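Local coordinates for protein phospholethanolamine N-methyltransferase 2 (Haemonchus contortus, PDB 4KRI) that probably transfers methyl groups from S-adenosylmethionine to phosphomonomethylethanolamine and its dimethyl product on the way to phosphocholine, at residues I365-E370 / N425-V430; F86-L91 / D123-E128; Y185-I190 / S254-A259. One frame throughout, in Å; residues are numbered along the deposited sequence.

Contact 1: I365-E370 / N425-V430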
loop_
_atom_site.group_PDB
_atom_site.type_symbol
_atom_site.label_atom_id
_atom_site.label_comp_id
_atom_site.label_asym_id
_atom_site.label_seq_id
_atom_site.Cartn_x
_atom_site.Cartn_y
_atom_site.Cartn_z
ATOM N N ILE A 365 -12.697 -3.813 22.632
ATOM C CA ILE A 365 -12.858 -4.606 23.854
ATOM C C ILE A 365 -12.009 -5.875 23.747
ATOM O O ILE A 365 -11.378 -6.104 22.717
ATOM C CB ILE A 365 -14.335 -4.993 24.105
ATOM C CG1 ILE A 365 -14.910 -5.748 22.908
ATOM C CG2 ILE A 365 -15.169 -3.759 24.367
ATOM C CD1 ILE A 365 -16.242 -6.472 23.190
ATOM N N ASP A 366 -11.992 -6.692 24.803
ATOM C CA ASP A 366 -11.208 -7.934 24.807
ATOM C C ASP A 366 -9.773 -7.702 24.351
ATOM O O ASP A 366 -9.262 -8.418 23.485
ATOM C CB ASP A 366 -11.862 -9.001 23.921
ATOM C CG ASP A 366 -13.251 -9.372 24.387
ATOM O OD1 ASP A 366 -13.567 -9.138 25.573
ATOM O OD2 ASP A 366 -14.021 -9.905 23.563
ATOM N N ILE A 367 -9.129 -6.692 24.928
ATOM C CA ILE A 367 -7.770 -6.329 24.531
ATOM C C ILE A 367 -6.724 -7.285 25.103
ATOM O O ILE A 367 -6.683 -7.531 26.311
ATOM C CB ILE A 367 -7.441 -4.886 24.970
ATOM C CG1 ILE A 367 -8.329 -3.896 24.199
ATOM C CG2 ILE A 367 -5.962 -4.579 24.769
ATOM C CD1 ILE A 367 -8.377 -2.491 24.811
ATOM N N GLU A 368 -5.888 -7.828 24.224
ATOM C CA GLU A 368 -4.745 -8.645 24.627
ATOM C C GLU A 368 -3.455 -7.952 24.200
ATOM O O GLU A 368 -3.321 -7.545 23.039
ATOM C CB GLU A 368 -4.832 -10.024 23.965
ATOM C CG GLU A 368 -3.642 -10.936 24.273
ATOM C CD GLU A 368 -3.684 -12.256 23.512
ATOM O OE1 GLU A 368 -4.677 -12.507 22.791
ATOM O OE2 GLU A 368 -2.717 -13.041 23.637
ATOM N N VAL A 369 -2.509 -7.805 25.126
ATOM C CA VAL A 369 -1.190 -7.310 24.753
ATOM C C VAL A 369 -0.117 -8.265 25.258
ATOM O O VAL A 369 -0.269 -8.883 26.320
ATOM C CB VAL A 369 -0.910 -5.888 25.286
ATOM C CG1 VAL A 369 -1.761 -4.863 24.550
ATOM C CG2 VAL A 369 -1.143 -5.815 26.809
ATOM N N GLU A 370 0.966 -8.388 24.501
ATOM C CA GLU A 370 2.075 -9.241 24.923
ATOM C C GLU A 370 3.435 -8.714 24.513
ATOM O O GLU A 370 3.616 -8.244 23.397
ATOM C CB GLU A 370 1.906 -10.659 24.376
ATOM C CG GLU A 370 3.073 -11.571 24.732
ATOM C CD GLU A 370 2.757 -13.038 24.529
ATOM O OE1 GLU A 370 1.648 -13.465 24.918
ATOM O OE2 GLU A 370 3.624 -13.766 23.995
ATOM N N ASN A 425 6.285 -6.255 20.069
ATOM C CA ASN A 425 5.009 -6.271 20.775
ATOM C C ASN A 425 3.849 -6.864 19.978
ATOM O O ASN A 425 3.809 -6.744 18.757
ATOM C CB ASN A 425 4.640 -4.853 21.213
ATOM C CG ASN A 425 5.533 -4.338 22.325
ATOM O OD1 ASN A 425 6.098 -5.122 23.092
ATOM N ND2 ASN A 425 5.646 -3.018 22.433
ATOM N N PHE A 426 2.912 -7.475 20.700
ATOM C CA PHE A 426 1.706 -8.082 20.142
ATOM C C PHE A 426 0.482 -7.360 20.711
ATOM O O PHE A 426 0.429 -7.050 21.905
ATOM C CB PHE A 426 1.668 -9.559 20.549
ATOM C CG PHE A 426 0.377 -10.268 20.210
ATOM C CD1 PHE A 426 0.262 -10.969 19.025
ATOM C CD2 PHE A 426 -0.697 -10.266 21.093
ATOM C CE1 PHE A 426 -0.915 -11.630 18.704
ATOM C CE2 PHE A 426 -1.874 -10.920 20.787
ATOM C CZ PHE A 426 -1.986 -11.605 19.588
ATOM N N PHE A 427 -0.494 -7.080 19.861
ATOM C CA PHE A 427 -1.751 -6.481 20.289
ATOM C C PHE A 427 -2.894 -7.152 19.533
ATOM O O PHE A 427 -2.814 -7.345 18.321
ATOM C CB PHE A 427 -1.745 -4.973 20.011
ATOM C CG PHE A 427 -3.117 -4.365 19.913
ATOM C CD1 PHE A 427 -3.900 -4.176 21.049
ATOM C CD2 PHE A 427 -3.614 -3.960 18.687
ATOM C CE1 PHE A 427 -5.172 -3.616 20.949
ATOM C CE2 PHE A 427 -4.887 -3.405 18.576
ATOM C CZ PHE A 427 -5.663 -3.228 19.710
ATOM N N ALA A 428 -3.946 -7.536 20.248
ATOM C CA ALA A 428 -5.171 -7.998 19.590
ATOM C C ALA A 428 -6.375 -7.440 20.329
ATOM O O ALA A 428 -6.283 -7.149 21.518
ATOM C CB ALA A 428 -5.226 -9.517 19.553
ATOM N N ALA A 429 -7.498 -7.279 19.632
ATOM C CA ALA A 429 -8.723 -6.792 20.258
ATOM C C ALA A 429 -9.891 -7.005 19.321
ATOM O O ALA A 429 -9.710 -7.338 18.139
ATOM C CB ALA A 429 -8.602 -5.313 20.622
ATOM N N VAL A 430 -11.091 -6.819 19.851
ATOM C CA VAL A 430 -12.299 -7.021 19.062
ATOM C C VAL A 430 -13.201 -5.778 19.064
ATOM O O VAL A 430 -13.212 -4.998 20.029
ATOM C CB VAL A 430 -13.074 -8.306 19.498
ATOM C CG1 VAL A 430 -12.122 -9.455 19.738
ATOM C CG2 VAL A 430 -13.848 -8.067 20.743
#

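Contact 2: F86-L91 / D123-E128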
loop_
_atom_site.group_PDB
_atom_site.type_symbol
_atom_site.label_atom_id
_atom_site.label_comp_id
_atom_site.label_asym_id
_atom_site.label_seq_id
_atom_site.Cartn_x
_atom_site.Cartn_y
_atom_site.Cartn_z
ATOM N N PHE A 86 0.387 14.272 -22.358
ATOM C CA PHE A 86 -0.854 13.872 -21.703
ATOM C C PHE A 86 -0.961 14.437 -20.297
ATOM O O PHE A 86 -2.004 14.957 -19.919
ATOM C CB PHE A 86 -1.004 12.349 -21.627
ATOM C CG PHE A 86 -2.007 11.910 -20.599
ATOM C CD1 PHE A 86 -3.367 12.030 -20.845
ATOM C CD2 PHE A 86 -1.596 11.411 -19.374
ATOM C CE1 PHE A 86 -4.302 11.646 -19.888
ATOM C CE2 PHE A 86 -2.522 11.029 -18.414
ATOM C CZ PHE A 86 -3.879 11.140 -18.678
ATOM N N ILE A 87 0.099 14.309 -19.507
ATOM C CA ILE A 87 0.027 14.787 -18.123
ATOM C C ILE A 87 -0.213 16.286 -18.117
ATOM O O ILE A 87 -0.991 16.799 -17.309
ATOM C CB ILE A 87 1.293 14.462 -17.332
ATOM C CG1 ILE A 87 1.515 12.952 -17.321
ATOM C CG2 ILE A 87 1.173 14.983 -15.908
ATOM C CD1 ILE A 87 2.849 12.526 -16.727
ATOM N N THR A 88 0.458 16.977 -19.032
ATOM C CA THR A 88 0.276 18.410 -19.201
ATOM C C THR A 88 -1.174 18.740 -19.530
ATOM O O THR A 88 -1.776 19.606 -18.894
ATOM C CB THR A 88 1.195 18.953 -20.303
ATOM O OG1 THR A 88 2.556 18.735 -19.914
ATOM C CG2 THR A 88 0.966 20.442 -20.510
ATOM N N ALA A 89 -1.745 18.028 -20.493
ATOM C CA ALA A 89 -3.110 18.314 -20.936
ATOM C C ALA A 89 -4.104 17.964 -19.834
ATOM O O ALA A 89 -5.104 18.651 -19.641
ATOM C CB ALA A 89 -3.433 17.545 -22.215
ATOM N N ALA A 90 -3.829 16.885 -19.109
ATOM C CA ALA A 90 -4.701 16.487 -18.009
ATOM C C ALA A 90 -4.728 17.549 -16.913
ATOM O O ALA A 90 -5.797 17.923 -16.434
ATOM C CB ALA A 90 -4.271 15.136 -17.446
ATOM N N LEU A 91 -3.553 18.046 -16.532
ATOM C CA LEU A 91 -3.454 19.106 -15.532
ATOM C C LEU A 91 -4.152 20.383 -15.983
ATOM O O LEU A 91 -4.844 21.027 -15.190
ATOM C CB LEU A 91 -1.987 19.395 -15.193
ATOM C CG LEU A 91 -1.337 18.339 -14.291
ATOM C CD1 LEU A 91 0.180 18.517 -14.260
ATOM C CD2 LEU A 91 -1.893 18.427 -12.870
ATOM N N ASP A 123 3.905 11.403 -9.948
ATOM C CA ASP A 123 4.087 12.076 -8.654
ATOM C C ASP A 123 5.104 13.215 -8.743
ATOM O O ASP A 123 5.060 14.169 -7.962
ATOM C CB ASP A 123 4.515 11.057 -7.590
ATOM C CG ASP A 123 4.208 11.514 -6.169
ATOM O OD1 ASP A 123 3.131 12.105 -5.931
ATOM O OD2 ASP A 123 5.047 11.276 -5.279
ATOM N N VAL A 124 6.012 13.109 -9.707
ATOM C CA VAL A 124 7.132 14.038 -9.843
ATOM C C VAL A 124 6.835 15.181 -10.819
ATOM O O VAL A 124 7.346 16.292 -10.661
ATOM C CB VAL A 124 8.412 13.258 -10.259
ATOM C CG1 VAL A 124 9.456 14.167 -10.868
ATOM C CG2 VAL A 124 8.984 12.511 -9.056
ATOM N N PHE A 125 5.995 14.914 -11.813
ATOM C CA PHE A 125 5.712 15.897 -12.862
ATOM C C PHE A 125 5.180 17.237 -12.335
ATOM O O PHE A 125 4.294 17.281 -11.486
ATOM C CB PHE A 125 4.747 15.321 -13.905
ATOM C CG PHE A 125 4.742 16.076 -15.205
ATOM C CD1 PHE A 125 5.563 15.684 -16.252
ATOM C CD2 PHE A 125 3.920 17.182 -15.383
ATOM C CE1 PHE A 125 5.568 16.377 -17.452
ATOM C CE2 PHE A 125 3.917 17.882 -16.583
ATOM C CZ PHE A 125 4.739 17.477 -17.622
ATOM N N ARG A 126 5.735 18.328 -12.850
ATOM C CA ARG A 126 5.297 19.662 -12.451
ATOM C C ARG A 126 4.998 20.524 -13.673
ATOM O O ARG A 126 5.699 20.454 -14.681
ATOM C CB ARG A 126 6.359 20.337 -11.568
ATOM C CG ARG A 126 6.537 19.710 -10.187
ATOM C CD ARG A 126 5.291 19.872 -9.327
ATOM N NE ARG A 126 5.423 19.219 -8.024
ATOM C CZ ARG A 126 4.979 17.995 -7.750
ATOM N NH1 ARG A 126 4.372 17.276 -8.691
ATOM N NH2 ARG A 126 5.132 17.491 -6.534
ATOM N N LEU A 127 3.942 21.328 -13.586
ATOM C CA LEU A 127 3.586 22.231 -14.675
ATOM C C LEU A 127 3.467 23.652 -14.153
ATOM O O LEU A 127 2.842 23.888 -13.118
ATOM C CB LEU A 127 2.260 21.801 -15.314
ATOM C CG LEU A 127 1.715 22.721 -16.403
ATOM C CD1 LEU A 127 2.678 22.770 -17.568
ATOM C CD2 LEU A 127 0.320 22.265 -16.863
ATOM N N GLU A 128 4.070 24.606 -14.856
ATOM C CA GLU A 128 3.894 26.002 -14.475
ATOM C C GLU A 128 2.451 26.471 -14.697
ATOM O O GLU A 128 1.893 26.311 -15.777
ATOM C CB GLU A 128 4.856 26.908 -15.243
ATOM C CG GLU A 128 4.579 28.388 -15.019
ATOM C CD GLU A 128 5.496 29.291 -15.822
ATOM O OE1 GLU A 128 6.733 29.153 -15.698
ATOM O OE2 GLU A 128 4.977 30.142 -16.579
#

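Contact 3: Y185-I190 / S254-A259. With SAH (S-adenosyl-L-homocysteine), chain D.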
loop_
_atom_site.group_PDB
_atom_site.type_symbol
_atom_site.label_atom_id
_atom_site.label_comp_id
_atom_site.label_asym_id
_atom_site.label_seq_id
_atom_site.Cartn_x
_atom_site.Cartn_y
_atom_site.Cartn_z
ATOM N N TYR A 185 13.305 0.784 1.954
ATOM C CA TYR A 185 12.688 -0.183 1.062
ATOM C C TYR A 185 12.982 0.117 -0.408
ATOM O O TYR A 185 12.078 0.150 -1.243
ATOM C CB TYR A 185 11.182 -0.288 1.345
ATOM C CG TYR A 185 10.864 -0.689 2.781
ATOM C CD1 TYR A 185 11.432 -1.820 3.360
ATOM C CD2 TYR A 185 10.015 0.074 3.563
ATOM C CE1 TYR A 185 11.143 -2.184 4.663
ATOM C CE2 TYR A 185 9.722 -0.288 4.875
ATOM C CZ TYR A 185 10.287 -1.415 5.415
ATOM O OH TYR A 185 9.993 -1.769 6.723
ATOM N N THR A 186 14.257 0.347 -0.705
ATOM C CA THR A 186 14.743 0.274 -2.080
ATOM C C THR A 186 14.611 -1.159 -2.553
ATOM O O THR A 186 14.490 -2.073 -1.740
ATOM C CB THR A 186 16.230 0.635 -2.185
ATOM O OG1 THR A 186 16.997 -0.223 -1.325
ATOM C CG2 THR A 186 16.462 2.092 -1.802
ATOM N N ASP A 187 14.659 -1.365 -3.862
ATOM C CA ASP A 187 14.593 -2.725 -4.386
ATOM C C ASP A 187 15.680 -3.632 -3.785
ATOM O O ASP A 187 15.393 -4.744 -3.346
ATOM C CB ASP A 187 14.661 -2.720 -5.916
ATOM C CG ASP A 187 13.340 -2.319 -6.555
ATOM O OD1 ASP A 187 12.307 -2.305 -5.843
ATOM O OD2 ASP A 187 13.331 -2.029 -7.771
ATOM N N THR A 188 16.921 -3.153 -3.737
ATOM C CA THR A 188 17.995 -3.954 -3.153
ATOM C C THR A 188 17.790 -4.194 -1.659
ATOM O O THR A 188 18.079 -5.283 -1.152
ATOM C CB THR A 188 19.402 -3.346 -3.398
ATOM O OG1 THR A 188 19.436 -2.002 -2.904
ATOM C CG2 THR A 188 19.720 -3.342 -4.868
ATOM N N GLY A 189 17.306 -3.180 -0.951
ATOM C CA GLY A 189 16.977 -3.346 0.449
ATOM C C GLY A 189 15.898 -4.391 0.664
ATOM O O GLY A 189 15.999 -5.222 1.573
ATOM N N ILE A 190 14.855 -4.334 -0.161
ATOM C CA ILE A 190 13.765 -5.298 -0.075
ATOM C C ILE A 190 14.280 -6.722 -0.295
ATOM O O ILE A 190 14.027 -7.608 0.516
ATOM C CB ILE A 190 12.643 -4.972 -1.083
ATOM C CG1 ILE A 190 11.887 -3.711 -0.633
ATOM C CG2 ILE A 190 11.681 -6.122 -1.189
ATOM C CD1 ILE A 190 10.976 -3.141 -1.714
ATOM N N SER A 254 4.354 1.533 -0.103
ATOM C CA SER A 254 5.525 1.430 -0.965
ATOM C C SER A 254 5.233 0.748 -2.295
ATOM O O SER A 254 4.840 -0.418 -2.318
ATOM C CB SER A 254 6.640 0.676 -0.240
ATOM O OG SER A 254 7.676 0.322 -1.151
ATOM N N THR A 255 5.435 1.460 -3.408
ATOM C CA THR A 255 5.279 0.855 -4.725
ATOM C C THR A 255 6.373 -0.166 -5.006
ATOM O O THR A 255 6.139 -1.125 -5.740
ATOM C CB THR A 255 5.266 1.888 -5.864
ATOM O OG1 THR A 255 6.276 2.874 -5.626
ATOM C CG2 THR A 255 3.896 2.552 -5.957
ATOM N N ASN A 256 7.564 0.040 -4.453
ATOM C CA ASN A 256 8.619 -0.968 -4.562
ATOM C C ASN A 256 8.190 -2.321 -3.985
ATOM O O ASN A 256 8.407 -3.365 -4.606
ATOM C CB ASN A 256 9.909 -0.519 -3.878
ATOM C CG ASN A 256 10.672 0.504 -4.679
ATOM O OD1 ASN A 256 10.438 0.674 -5.871
ATOM N ND2 ASN A 256 11.622 1.177 -4.024
ATOM N N MET A 257 7.576 -2.287 -2.805
ATOM C CA MET A 257 7.071 -3.487 -2.150
ATOM C C MET A 257 5.947 -4.121 -2.952
ATOM O O MET A 257 5.970 -5.319 -3.256
ATOM C CB MET A 257 6.524 -3.140 -0.756
ATOM C CG MET A 257 7.569 -2.839 0.270
ATOM S SD MET A 257 8.431 -4.353 0.718
ATOM C CE MET A 257 9.029 -3.937 2.329
ATOM N N LEU A 258 4.946 -3.319 -3.297
ATOM C CA LEU A 258 3.761 -3.888 -3.912
ATOM C C LEU A 258 4.026 -4.354 -5.342
ATOM O O LEU A 258 3.378 -5.282 -5.823
ATOM C CB LEU A 258 2.587 -2.908 -3.848
ATOM C CG LEU A 258 1.270 -3.655 -3.618
ATOM C CD1 LEU A 258 1.253 -4.235 -2.220
ATOM C CD2 LEU A 258 0.059 -2.772 -3.857
ATOM N N ALA A 259 4.998 -3.741 -6.019
ATOM C CA ALA A 259 5.374 -4.222 -7.345
ATOM C C ALA A 259 5.727 -5.709 -7.292
ATOM O O ALA A 259 5.377 -6.474 -8.207
ATOM C CB ALA A 259 6.552 -3.425 -7.882
HETATM N N SAH D . 3.638 -7.372 6.594
HETATM C CA SAH D . 4.745 -7.717 5.665
HETATM C CB SAH D . 5.631 -6.440 5.388
HETATM C CG SAH D . 6.447 -5.882 6.549
HETATM S SD SAH D . 7.374 -4.383 6.090
HETATM C C SAH D . 5.501 -8.896 6.134
HETATM O O SAH D . 5.135 -9.509 7.127
HETATM O OXT SAH D . 6.346 -9.386 5.403
HETATM C "C5'" SAH D . 6.363 -2.955 6.524
HETATM C "C4'" SAH D . 5.544 -2.447 5.476
HETATM O "O4'" SAH D . 4.640 -1.458 6.036
HETATM C "C3'" SAH D . 6.361 -1.712 4.484
HETATM O "O3'" SAH D . 6.198 -2.327 3.224
HETATM C "C2'" SAH D . 5.828 -0.349 4.460
HETATM O "O2'" SAH D . 5.812 0.211 3.167
HETATM C "C1'" SAH D . 4.454 -0.528 5.017
HETATM N N9 SAH D . 3.848 0.755 5.518
HETATM C C8 SAH D . 4.383 1.614 6.415
HETATM N N7 SAH D . 3.497 2.589 6.639
HETATM C C5 SAH D . 2.391 2.346 5.904
HETATM C C6 SAH D . 1.175 3.023 5.749
HETATM N N6 SAH D . 0.913 4.197 6.420
HETATM N N1 SAH D . 0.259 2.491 4.910
HETATM C C2 SAH D . 0.493 1.353 4.247
HETATM N N3 SAH D . 1.648 0.677 4.381
HETATM C C4 SAH D . 2.614 1.157 5.187
HETATM O O HOH W 1 10.259 -3.401 -6.635
HETATM O O HOH W 2 10.635 -0.791 -8.201
#

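Contact 1: I365-E370 / N425-V430
Strands 367-370 and 425-430 run antiparallel, with axes at 174° and 4.7 Å apart at closest approach. Three two-way backbone pairs join the segments: Glu370 with Phe426, Glu368 with Ala428 and, ahead of the corner, Ile365 with Val430. The Glu368 N to Ala428 O bond is 2.8 Å long and nearly straight. Between the last two pairs the chain of Asp366 and Ile367 takes one residue more than its partner, a beta bulge, where the chain turns a corner at Asp366, whose phi and psi are both positive, and Ile367 comes to lie opposite Ala429.

On one side of the sheet, Glu368 reaches Phe426. With CG anti to the backbone N (chi1 177°) and the chain extended beyond it, the Glu368 carboxylate carbon CD comes to 3.5 Å from Phe426 CE2, the carboxylate inclined to the ring. Arg216 ties this patch together: it forms salt bridges with Glu368 and Glu370 and a cation-pi contact with the Phe426 ring, so charge and aromatic ring share one partner. Farther along the same side, Val430 CG2 presses on Ile365 CG1 at 3.3 Å, tighter than normal van der Waals contact, and lies close to Asp366 OD2.

On the other side, Phe427 receives branches at its ring edge: Ile367 CG2 is 4.0 Å from CE1 and Val369 CG1 4.2 Å from CD1. Ile367 CG1 meanwhile meets the Ala429 methyl. Helix 352-362 covers this side, with Ala359 touching both Ile367 and Phe427.

Strand 422-430 also pairs antiparallel with strand 320-329, so it is inserted between 320-329 and 367-371. This reversed strand next to the sheet edge is the hallmark of the class I S-adenosylmethionine-dependent methyltransferase fold.

Contact 2: F86-L91 / D123-E128
The link from helix 114-124 into strand 127-129 packs against one side of helix 80-93, Phe125 and Leu127 meeting Ile87, Thr88 and Leu91. Phe125 is the first residue to abandon helical backbone angles, and its ring is the main surface of the contact. Ile87 stands over one face: its CB lies 4.2 Å from the centroid of the Phe125 ring and only 9° off the ring normal, a CH-pi contact. Ile87 CG2, anti to the backbone N, drops onto the same ring, 3.6 Å from Phe125 CD2. Thr88 approaches obliquely, with OG1 3.4 Å from Phe125 CZ; that hydroxyl is already hydrogen-bonded to Asp84 O, one turn back, and meets the ring only as a packing neighbour.

Both elements belong to the N-terminal domain, whose strand order, with 156-166 running antiparallel between 98-105 and 132-143, resembles that of a methyltransferase. Here the turn leads into strand 127-129, which pairs with strand 132-143.

One turn on along helix 80-93, Leu91 fills the angle between the two hydrophobic residues of the turn: its CD1 is 4.1 Å from Phe125 CD2 and 4.0 Å from Leu127 CB. The Leu91 and Leu127 side chains lie alongside and run opposite ways. Leu127 CD2 reaches back to the carbonyl of Thr88, while its CD1 faces the Thr88 methyl. Arg126 points the other way, its NH1 bonded to Phe125 O at 2.8 Å and, at greater length, to Asp123 O; it also makes a cation-pi contact with Phe166.

Contact 3: Y185-I190 / S254-A259
Met257 lays its methyl group over one face of the Tyr185 ring, CE 3.7 Å from the centroid and displaced toward the rim, nearest CD1. The contact is CH-pi, with the sulfur farther off and oblique, a Met-aromatic pair. A bend at chi2 (-71°) brings the thioether round to the ring. Ile190, five residues beyond Tyr185, packs on the thioether, its CD1 3.7 Å from Met257 SD. S-adenosylhomocysteine completes the cluster: its C3' comes obliquely to Tyr185 CE2 at 3.7 Å, and its O3' lies 3.3 Å from Met257 CG. Tyr185 OH is hydrogen-bonded to His301, and Tyr185 also touches the bound phosphomonomethylethanolamine, so a single ring borders both the cofactor product and the substrate.

Asn256 provides the polar half. Its ND2 gives a nearly straight hydrogen bond of 3.0 Å to a lone pair of Tyr185 O, which lies close to the amide plane; this fixes the amide's rotation and turns OD1 toward water. The Asp187 side chain lies nearly perpendicular to that of Asn256, its carboxylate plane 53° from the amide, and a water lies 3.0 Å from Asp187 OD2 and 2.8 Å from Asn256 OD1. Ile190 CD1 packs on Asn256 CB.

The contact joins two helix starts, each N-capped: Thr186 OG1 accepts from Gly189 N at the head of helix 187-197, and Ser254 OG from Met257 N at the head of helix 255-268. Asp181 of helix 176-184 bonds to Ser254 OG as well. Helix 255-268 follows strand 247-252 of the Rossmann-like methyltransferase domain, and its Leu258 packs on strand 273-277.

Contact 3 lies nearest the middle of the chain, about 11 Å from its centre, and is the one that touches ligand. Contacts 1 and 2 are each about 24 Å out, on opposite sides of that centre. All three are partly buried; contact 3 has most of its touching residues buried, contact 1 includes exposed ones. No helix or strand is shared by any two of them. Contact 1 is paired backbone between strands near a sheet edge, with charged side chains on one side; contact 2 is apolar packing of a helix on a turn in the N-terminal domain; contact 3 mixes a hydrogen bond from an asparagine amide, waters and a thioether beside the bound cofactor product.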